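Local structure of tyrosyl-DNA phosphodiesterase 2 (Danio rerio, 4F1H) at residues F60-G63 and Y68-G71; E85-P90 and R96-A101; S115-C120 and T128-V133. The protein belongs to the endonuclease/exonuclease/phosphatase family of the DNase I-like clan, and is held here in a complex with DNA and magnesium. All blocks are in the same frame, centred on the assembly; numbering follows the deposited sequence. Where two conformers were deposited one is given.

Contact 1 (F60-G63 and Y68-G71)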
# COMPACT_ATOMS: atom_id res chain seq x y z
N PHE B 60 -13.71 13.96 27.88
CA PHE B 60 -12.51 13.16 27.55
C PHE B 60 -12.83 11.65 27.59
O PHE B 60 -13.49 11.18 28.53
CB PHE B 60 -11.45 13.38 28.62
CG PHE B 60 -10.66 14.64 28.47
CD1 PHE B 60 -11.22 15.87 28.74
CD2 PHE B 60 -9.32 14.58 28.09
CE1 PHE B 60 -10.49 17.05 28.61
CE2 PHE B 60 -8.57 15.76 27.98
CZ PHE B 60 -9.17 16.99 28.23
N PHE B 61 -12.35 10.90 26.59
CA PHE B 61 -12.35 9.43 26.63
C PHE B 61 -10.92 8.99 26.45
O PHE B 61 -10.24 9.49 25.57
CB PHE B 61 -13.23 8.88 25.52
CG PHE B 61 -14.67 9.18 25.74
CD1 PHE B 61 -15.44 8.33 26.54
CD2 PHE B 61 -15.23 10.36 25.26
CE1 PHE B 61 -16.78 8.63 26.82
CE2 PHE B 61 -16.57 10.68 25.54
CZ PHE B 61 -17.35 9.82 26.33
N GLU B 62 -10.48 8.04 27.27
CA GLU B 62 -9.08 7.60 27.22
C GLU B 62 -8.98 6.12 26.84
O GLU B 62 -9.86 5.31 27.21
CB GLU B 62 -8.41 7.86 28.60
CG GLU B 62 -8.34 9.37 29.00
CD GLU B 62 -7.99 9.60 30.51
OE1 GLU B 62 -8.57 10.55 31.12
OE2 GLU B 62 -7.14 8.85 31.07
N GLY B 63 -7.93 5.76 26.10
CA GLY B 63 -7.81 4.40 25.58
C GLY B 63 -7.23 3.37 26.52
O GLY B 63 -7.25 2.17 26.23
N TYR B 68 1.01 4.45 28.21
CA TYR B 68 0.63 5.56 27.31
C TYR B 68 -0.52 5.08 26.45
O TYR B 68 -0.68 3.87 26.21
CB TYR B 68 1.82 6.04 26.44
CG TYR B 68 2.30 4.98 25.48
CD1 TYR B 68 3.27 4.04 25.88
CD2 TYR B 68 1.84 4.93 24.17
CE1 TYR B 68 3.71 3.04 25.00
CE2 TYR B 68 2.29 3.92 23.27
CZ TYR B 68 3.22 3.00 23.70
OH TYR B 68 3.66 2.02 22.83
N PHE B 69 -1.35 6.01 25.96
CA PHE B 69 -2.60 5.60 25.34
C PHE B 69 -3.19 6.76 24.55
O PHE B 69 -2.69 7.91 24.60
CB PHE B 69 -3.60 5.13 26.42
CG PHE B 69 -3.63 6.03 27.62
CD1 PHE B 69 -4.43 7.18 27.62
CD2 PHE B 69 -2.83 5.75 28.74
CE1 PHE B 69 -4.46 8.06 28.72
CE2 PHE B 69 -2.86 6.63 29.87
CZ PHE B 69 -3.67 7.77 29.85
N THR B 70 -4.28 6.49 23.85
CA THR B 70 -4.91 7.49 22.98
C THR B 70 -6.03 8.19 23.74
O THR B 70 -6.38 7.76 24.87
CB THR B 70 -5.53 6.81 21.77
OG1 THR B 70 -6.47 5.81 22.22
CG2 THR B 70 -4.38 6.12 20.92
N GLY B 71 -6.60 9.25 23.17
CA GLY B 71 -7.77 9.87 23.77
C GLY B 71 -8.61 10.53 22.69
O GLY B 71 -8.10 10.81 21.62
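Glu62 and Gly63 meet Phe69, Thr70 and Gly71 at the turn end of an antiparallel beta hairpin. Strand 58-62 is an outermost strand of the six-stranded mixed sheet within this chain, and strand 69-75 is the next one in. Their short axes approach to 5.6 Å. Glu62 and Gly71 form a non-hydrogen-bonded pair with CA atoms 4.3 Å apart. Here the backbones come close enough for a CA-H...O contact from Gly71 CA to Phe61 O, 3.1 Å long. The hydrogen bond of the contact runs from Gly63 N to Thr70 O at 2.8 Å. The donor sits above the carbonyl plane, 37° out of it.

Beside this bond the Phe69 ring meets the Glu62 side chain. CG of Phe69 lies between its own N and carbonyl carbon (chi1 43°), which sets the ring beside Glu62 and Gly63. Glu62 OE2 lies 3.7 Å from Phe69 CE1. The carboxylate and ring planes are 9° apart, but OE2 approaches the ring at a slant, so this is no stack. Glu62 OE1 pairs with Lys52 in a salt bridge. Helix 45-54 packs on Glu62; Pro45 touches Phe69. Such a hairpin at the sheet edge, backed by a helix, fits the alpha/beta sandwich of the DNase I-like fold.

Contact 2 (E85-P90 and R96-A101)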
# COMPACT_ATOMS: atom_id res chain seq x y z
N GLU B 85 -16.53 2.73 22.60
CA GLU B 85 -16.03 1.38 22.84
C GLU B 85 -14.58 1.30 22.42
O GLU B 85 -14.06 2.17 21.71
CB GLU B 85 -16.81 0.32 22.07
CG GLU B 85 -16.67 0.43 20.58
CD GLU B 85 -17.61 -0.53 19.89
OE1 GLU B 85 -18.54 -0.05 19.20
OE2 GLU B 85 -17.45 -1.75 20.08
N ILE B 86 -13.91 0.26 22.93
CA ILE B 86 -12.51 0.03 22.57
C ILE B 86 -12.41 -1.32 21.94
O ILE B 86 -12.87 -2.33 22.53
CB ILE B 86 -11.61 0.12 23.80
CG1 ILE B 86 -11.55 1.59 24.28
CG2 ILE B 86 -10.22 -0.41 23.44
CD1 ILE B 86 -10.77 1.85 25.57
N ILE B 87 -11.83 -1.37 20.75
CA ILE B 87 -11.63 -2.67 20.08
C ILE B 87 -10.17 -3.02 20.34
O ILE B 87 -9.27 -2.23 20.06
CB ILE B 87 -11.85 -2.58 18.55
CG1 ILE B 87 -13.24 -1.98 18.18
CG2 ILE B 87 -11.66 -3.95 17.89
CD1 ILE B 87 -14.40 -2.73 18.74
N CYS B 88 -9.93 -4.20 20.92
CA CYS B 88 -8.60 -4.71 21.21
C CYS B 88 -7.91 -5.18 19.93
O CYS B 88 -8.57 -5.65 19.00
CB CYS B 88 -8.76 -5.86 22.23
SG CYS B 88 -7.38 -7.02 22.34
N PHE B 89 -6.58 -5.01 19.84
CA PHE B 89 -5.79 -5.54 18.72
C PHE B 89 -5.08 -6.77 19.32
O PHE B 89 -4.15 -6.62 20.10
CB PHE B 89 -4.71 -4.52 18.30
CG PHE B 89 -5.19 -3.33 17.53
CD1 PHE B 89 -6.38 -3.36 16.81
CD2 PHE B 89 -4.44 -2.15 17.54
CE1 PHE B 89 -6.82 -2.24 16.08
CE2 PHE B 89 -4.83 -1.03 16.81
CZ PHE B 89 -6.05 -1.05 16.09
N PRO B 90 -5.55 -7.99 19.03
CA PRO B 90 -5.11 -9.17 19.79
C PRO B 90 -3.61 -9.44 19.79
O PRO B 90 -3.10 -9.96 20.79
CB PRO B 90 -5.84 -10.33 19.09
CG PRO B 90 -7.01 -9.70 18.41
CD PRO B 90 -6.60 -8.29 18.05
N ARG B 96 -1.62 -1.26 21.80
CA ARG B 96 -2.40 -0.45 20.88
C ARG B 96 -3.83 -0.99 20.75
O ARG B 96 -4.11 -2.20 20.98
CB ARG B 96 -1.71 -0.39 19.51
CG ARG B 96 -0.22 0.01 19.64
CD ARG B 96 -0.03 1.32 20.44
NE ARG B 96 1.39 1.64 20.68
CZ ARG B 96 2.22 2.12 19.76
NH1 ARG B 96 1.80 2.33 18.53
NH2 ARG B 96 3.49 2.37 20.06
N ASN B 97 -4.74 -0.09 20.41
CA ASN B 97 -6.14 -0.47 20.30
C ASN B 97 -6.87 0.53 19.41
O ASN B 97 -6.27 1.47 18.85
CB ASN B 97 -6.80 -0.61 21.69
CG ASN B 97 -6.68 0.63 22.57
OD1 ASN B 97 -6.50 1.79 22.07
ND2 ASN B 97 -6.73 0.41 23.89
N LEU B 98 -8.17 0.32 19.26
CA LEU B 98 -8.97 1.24 18.45
C LEU B 98 -10.03 1.84 19.36
O LEU B 98 -10.86 1.11 19.89
CB LEU B 98 -9.60 0.45 17.30
CG LEU B 98 -10.51 1.21 16.36
CD1 LEU B 98 -9.79 2.42 15.72
CD2 LEU B 98 -11.03 0.28 15.27
N LEU B 99 -10.01 3.16 19.56
CA LEU B 99 -10.97 3.84 20.45
C LEU B 99 -12.02 4.51 19.57
O LEU B 99 -11.68 5.26 18.65
CB LEU B 99 -10.21 4.89 21.28
CG LEU B 99 -11.01 5.90 22.12
CD1 LEU B 99 -11.95 5.23 23.17
CD2 LEU B 99 -10.02 6.90 22.79
N ILE B 100 -13.30 4.22 19.83
CA ILE B 100 -14.39 4.69 18.97
C ILE B 100 -15.36 5.44 19.86
O ILE B 100 -15.72 4.95 20.92
CB ILE B 100 -15.12 3.47 18.36
CG1 ILE B 100 -14.19 2.74 17.37
CG2 ILE B 100 -16.43 3.91 17.65
CD1 ILE B 100 -14.64 1.35 16.97
N ALA B 101 -15.78 6.64 19.44
CA ALA B 101 -16.86 7.39 20.11
C ALA B 101 -17.90 7.72 19.07
O ALA B 101 -17.59 8.28 18.02
CB ALA B 101 -16.35 8.68 20.77
O HOH W 1 -5.45 -4.00 22.44
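The Phe89 ring lies against the backbone of Arg96 to Leu98, at the turn end of an antiparallel beta hairpin. Over one face of the ring is Asn97 CA, 3.6 Å above the plane and offset toward the rim. Leu98 N is over the same face, slightly higher. Arg96 O meets Phe89 CD2 obliquely at 3.5 Å. Ser115, Leu117 and helix 124-140, through Gln130 and Val133, also pack on this ring, which is buried. The other flat group is the Asn97 amide. CG of Asn97 sits between its own N and carbonyl carbon (chi1 55°), which places the amide beside Ile86, with CG2 3.6 Å from Asn97 ND2. That nitrogen bonds to Gly63 O.

Strands 80-88 and 97-105 are neighbours in the second sheet of the fold. Glu85 with Ile100 and Ile87 with Leu98 are hydrogen-bonded pairs; Ile86 with Leu99 is a non-hydrogen-bonded pair between them. Each hydrogen-bonded pair has both of its bonds. Ile87 N to Leu98 O is 2.8 Å at 167°, in the carbonyl plane. On the face of Ile87, Leu98 and Ile100, Ile87 CG1 touches Ile100 CD1 at 3.8 Å. Opposite, the Ile86 side chain crosses that of Leu99, CG1 touching CD1, and Leu99 packs on strand 69-75 of the other sheet. Arg96 turns out of the hairpin to Tyr68 OH, Ser119 OG and His116 O, and packs on a thymine base. Near the turn a water bridges the two segments: it accepts from Phe89 N at 3.0 Å and donates to Arg96 O at 2.7 Å.

Contact 3 (S115-C120 and T128-V133). With nucleotides of chain A.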
# COMPACT_ATOMS: atom_id res chain seq x y z
N SER B 115 -6.44 5.62 16.72
CA SER B 115 -5.53 4.58 17.12
C SER B 115 -4.11 5.11 16.93
O SER B 115 -3.88 6.11 16.21
CB SER B 115 -5.76 3.31 16.29
OG SER B 115 -4.96 2.24 16.78
N HIS B 116 -3.18 4.48 17.61
CA HIS B 116 -1.76 4.71 17.40
C HIS B 116 -1.29 3.35 16.92
O HIS B 116 -1.09 2.42 17.74
CB HIS B 116 -1.15 5.09 18.75
CG HIS B 116 0.31 5.36 18.73
ND1 HIS B 116 1.04 5.53 19.89
CD2 HIS B 116 1.17 5.58 17.71
CE1 HIS B 116 2.30 5.80 19.59
NE2 HIS B 116 2.41 5.83 18.27
N LEU B 117 -1.17 3.15 15.60
CA LEU B 117 -0.85 1.81 15.10
C LEU B 117 0.60 1.47 15.45
O LEU B 117 1.44 2.35 15.64
CB LEU B 117 -1.02 1.68 13.57
CG LEU B 117 -2.42 1.96 13.01
CD1 LEU B 117 -2.51 1.59 11.50
CD2 LEU B 117 -3.53 1.23 13.77
N GLU B 118 0.85 0.17 15.56
CA GLU B 118 2.14 -0.36 16.05
C GLU B 118 3.32 0.43 15.46
O GLU B 118 3.38 0.65 14.23
CB GLU B 118 2.25 -1.82 15.60
CG GLU B 118 3.15 -2.68 16.51
CD GLU B 118 2.41 -3.19 17.73
OE1 GLU B 118 1.28 -2.68 18.03
OE2 GLU B 118 2.94 -4.12 18.40
N SER B 119 4.23 0.84 16.33
CA SER B 119 5.35 1.73 15.97
C SER B 119 6.56 0.93 15.47
O SER B 119 6.72 -0.27 15.79
CB SER B 119 5.79 2.55 17.19
OG SER B 119 4.71 3.36 17.69
N CYS B 120 7.39 1.63 14.70
CA CYS B 120 8.70 1.18 14.19
C CYS B 120 8.65 0.61 12.78
O CYS B 120 7.74 -0.14 12.40
CB CYS B 120 9.44 0.19 15.14
SG CYS B 120 9.62 0.74 16.86
N THR B 128 0.09 -3.56 9.70
CA THR B 128 -0.90 -3.74 8.64
C THR B 128 -2.07 -4.64 9.09
O THR B 128 -3.20 -4.44 8.66
CB THR B 128 -0.26 -4.18 7.31
OG1 THR B 128 0.52 -5.36 7.54
CG2 THR B 128 0.63 -3.07 6.76
N LYS B 129 -1.82 -5.61 9.98
CA LYS B 129 -2.97 -6.35 10.55
C LYS B 129 -3.93 -5.40 11.28
O LYS B 129 -5.16 -5.53 11.18
CB LYS B 129 -2.51 -7.42 11.53
CG LYS B 129 -1.66 -8.50 10.89
CD LYS B 129 -1.29 -9.54 11.96
CE LYS B 129 -0.28 -10.54 11.41
NZ LYS B 129 -0.00 -11.63 12.39
N GLN B 130 -3.37 -4.43 12.00
CA GLN B 130 -4.20 -3.43 12.69
C GLN B 130 -4.89 -2.54 11.69
O GLN B 130 -6.06 -2.23 11.84
CB GLN B 130 -3.33 -2.61 13.67
CG GLN B 130 -2.72 -3.44 14.78
CD GLN B 130 -1.71 -2.66 15.59
OE1 GLN B 130 -1.49 -1.48 15.32
NE2 GLN B 130 -1.07 -3.31 16.56
N LEU B 131 -4.19 -2.10 10.63
CA LEU B 131 -4.83 -1.29 9.62
C LEU B 131 -6.03 -2.03 9.02
O LEU B 131 -7.09 -1.44 8.79
CB LEU B 131 -3.85 -0.90 8.51
CG LEU B 131 -4.50 -0.21 7.32
CD1 LEU B 131 -4.98 1.24 7.69
CD2 LEU B 131 -3.41 -0.11 6.25
N ARG B 132 -5.89 -3.35 8.81
CA ARG B 132 -7.05 -4.08 8.27
C ARG B 132 -8.25 -4.01 9.20
O ARG B 132 -9.39 -3.82 8.72
CB ARG B 132 -6.68 -5.55 8.02
CG ARG B 132 -5.74 -5.74 6.87
CD ARG B 132 -5.48 -7.24 6.73
NE ARG B 132 -4.40 -7.48 5.79
CZ ARG B 132 -4.56 -7.50 4.48
NH1 ARG B 132 -5.77 -7.31 3.95
NH2 ARG B 132 -3.51 -7.72 3.69
N VAL B 133 -8.02 -4.10 10.51
CA VAL B 133 -9.10 -3.99 11.50
C VAL B 133 -9.74 -2.60 11.44
O VAL B 133 -10.98 -2.49 11.44
CB VAL B 133 -8.61 -4.31 12.93
CG1 VAL B 133 -9.69 -3.95 13.97
CG2 VAL B 133 -8.23 -5.77 13.04
OP3 DT A 1 4.94 5.94 17.07
P DT A 1 5.67 7.12 16.51
OP1 DT A 1 5.65 8.33 17.32
OP2 DT A 1 5.10 7.56 15.19
O5' DT A 1 7.14 6.62 16.20
C5' DT A 1 8.14 7.62 15.94
C4' DT A 1 9.44 6.88 15.74
O4' DT A 1 9.88 6.46 17.06
C3' DT A 1 9.37 5.62 14.86
O3' DT A 1 10.63 5.45 14.19
C2' DT A 1 9.17 4.50 15.88
C1' DT A 1 10.02 5.02 17.04
N1 DT A 1 9.65 4.45 18.36
C2 DT A 1 10.59 3.69 19.03
O2 DT A 1 11.72 3.46 18.57
N3 DT A 1 10.17 3.20 20.24
C4 DT A 1 8.93 3.38 20.85
O4 DT A 1 8.67 2.89 21.96
C5 DT A 1 8.00 4.19 20.08
C7 DT A 1 6.61 4.44 20.59
C6 DT A 1 8.38 4.69 18.89
P DG A 2 10.75 4.50 12.92
OP1 DG A 2 9.47 4.56 12.16
OP2 DG A 2 11.34 3.18 13.33
O5' DG A 2 11.93 5.18 12.08
C5' DG A 2 11.74 6.52 11.64
C4' DG A 2 12.50 6.65 10.34
O4' DG A 2 13.92 6.72 10.63
C3' DG A 2 12.31 5.54 9.31
O3' DG A 2 12.04 6.25 8.09
C2' DG A 2 13.67 4.85 9.27
C1' DG A 2 14.60 6.01 9.61
N9 DG A 2 15.88 5.64 10.19
C8 DG A 2 16.13 4.91 11.37
N7 DG A 2 17.43 4.77 11.61
C5 DG A 2 18.05 5.44 10.53
C6 DG A 2 19.43 5.62 10.21
O6 DG A 2 20.40 5.23 10.85
N1 DG A 2 19.63 6.35 9.03
C2 DG A 2 18.60 6.86 8.26
N2 DG A 2 18.94 7.54 7.15
N3 DG A 2 17.31 6.67 8.53
C4 DG A 2 17.11 5.98 9.68
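Gln130 of helix 124-140 binds Glu118 through both ends of its amide. Glu118 lies in the loop that follows strand 108-114 and leads to this helix, so the contact ties the loop to the helix after it. Gln130 OE1 accepts from Glu118 N at 2.9 Å, and Gln130 NE2 donates to Glu118 OE1 at 2.8 Å. The extended Gln130 chain reaches straight from the helix to the loop. The Glu118 chain bends at its second torsion, which brings OE1 back to the amide. The two flat groups stand 77° apart. The NE2 bond lies close to the amide plane but meets OE1 from above the carboxylate, 56° out of its plane.

The buried polar atoms have further partners. Glu118 OE1 also bonds to Thr92 OG1, OE2 to Gln93 N, and Gln130 NE2 to Glu126 OE2. Apolar contact flanks the amide: Leu117 CD2 is 3.8 Å from Gln130 CB, and Leu117 CD1 is 4.1 Å from Leu131 CB.

The same loop carries DNA-binding groups. His116 NE2 donates to the 5'-phosphate oxygen OP3 of nucleotide DT1 of chain A at 2.8 Å and 165°, with the oxygen in the ring plane. Ser119 OG donates to that oxygen at 2.7 Å and is itself bonded to Arg96 NH2. Two donors on one phosphate oxygen would partly stabilise its negative charge, and the Gln130 bonds probably restrain the backbone at Glu118, between the two donors in sequence.

How the contacts relate
Contacts 1 and 2 are both turn ends of antiparallel hairpins, one in each sheet. Contact 2 has four backbone hydrogen bonds between its segments; contact 1 has one. Contact 3 joins a loop to a helix and relies on the amide of one side chain, which bonds to a carboxylate and a backbone N-H. Contacts 1 and 3 are buried; contact 2 is mixed, with Ile86 and Cys88 exposed. The three sites touch. The Asn97 side chain links the two hairpins, and Asn97 O and Ser115 OG probably join contact 2 to contact 3. Arg96 of contact 2 reaches residues of both other contacts. Among the three, contact 3 supplies the phosphate donors.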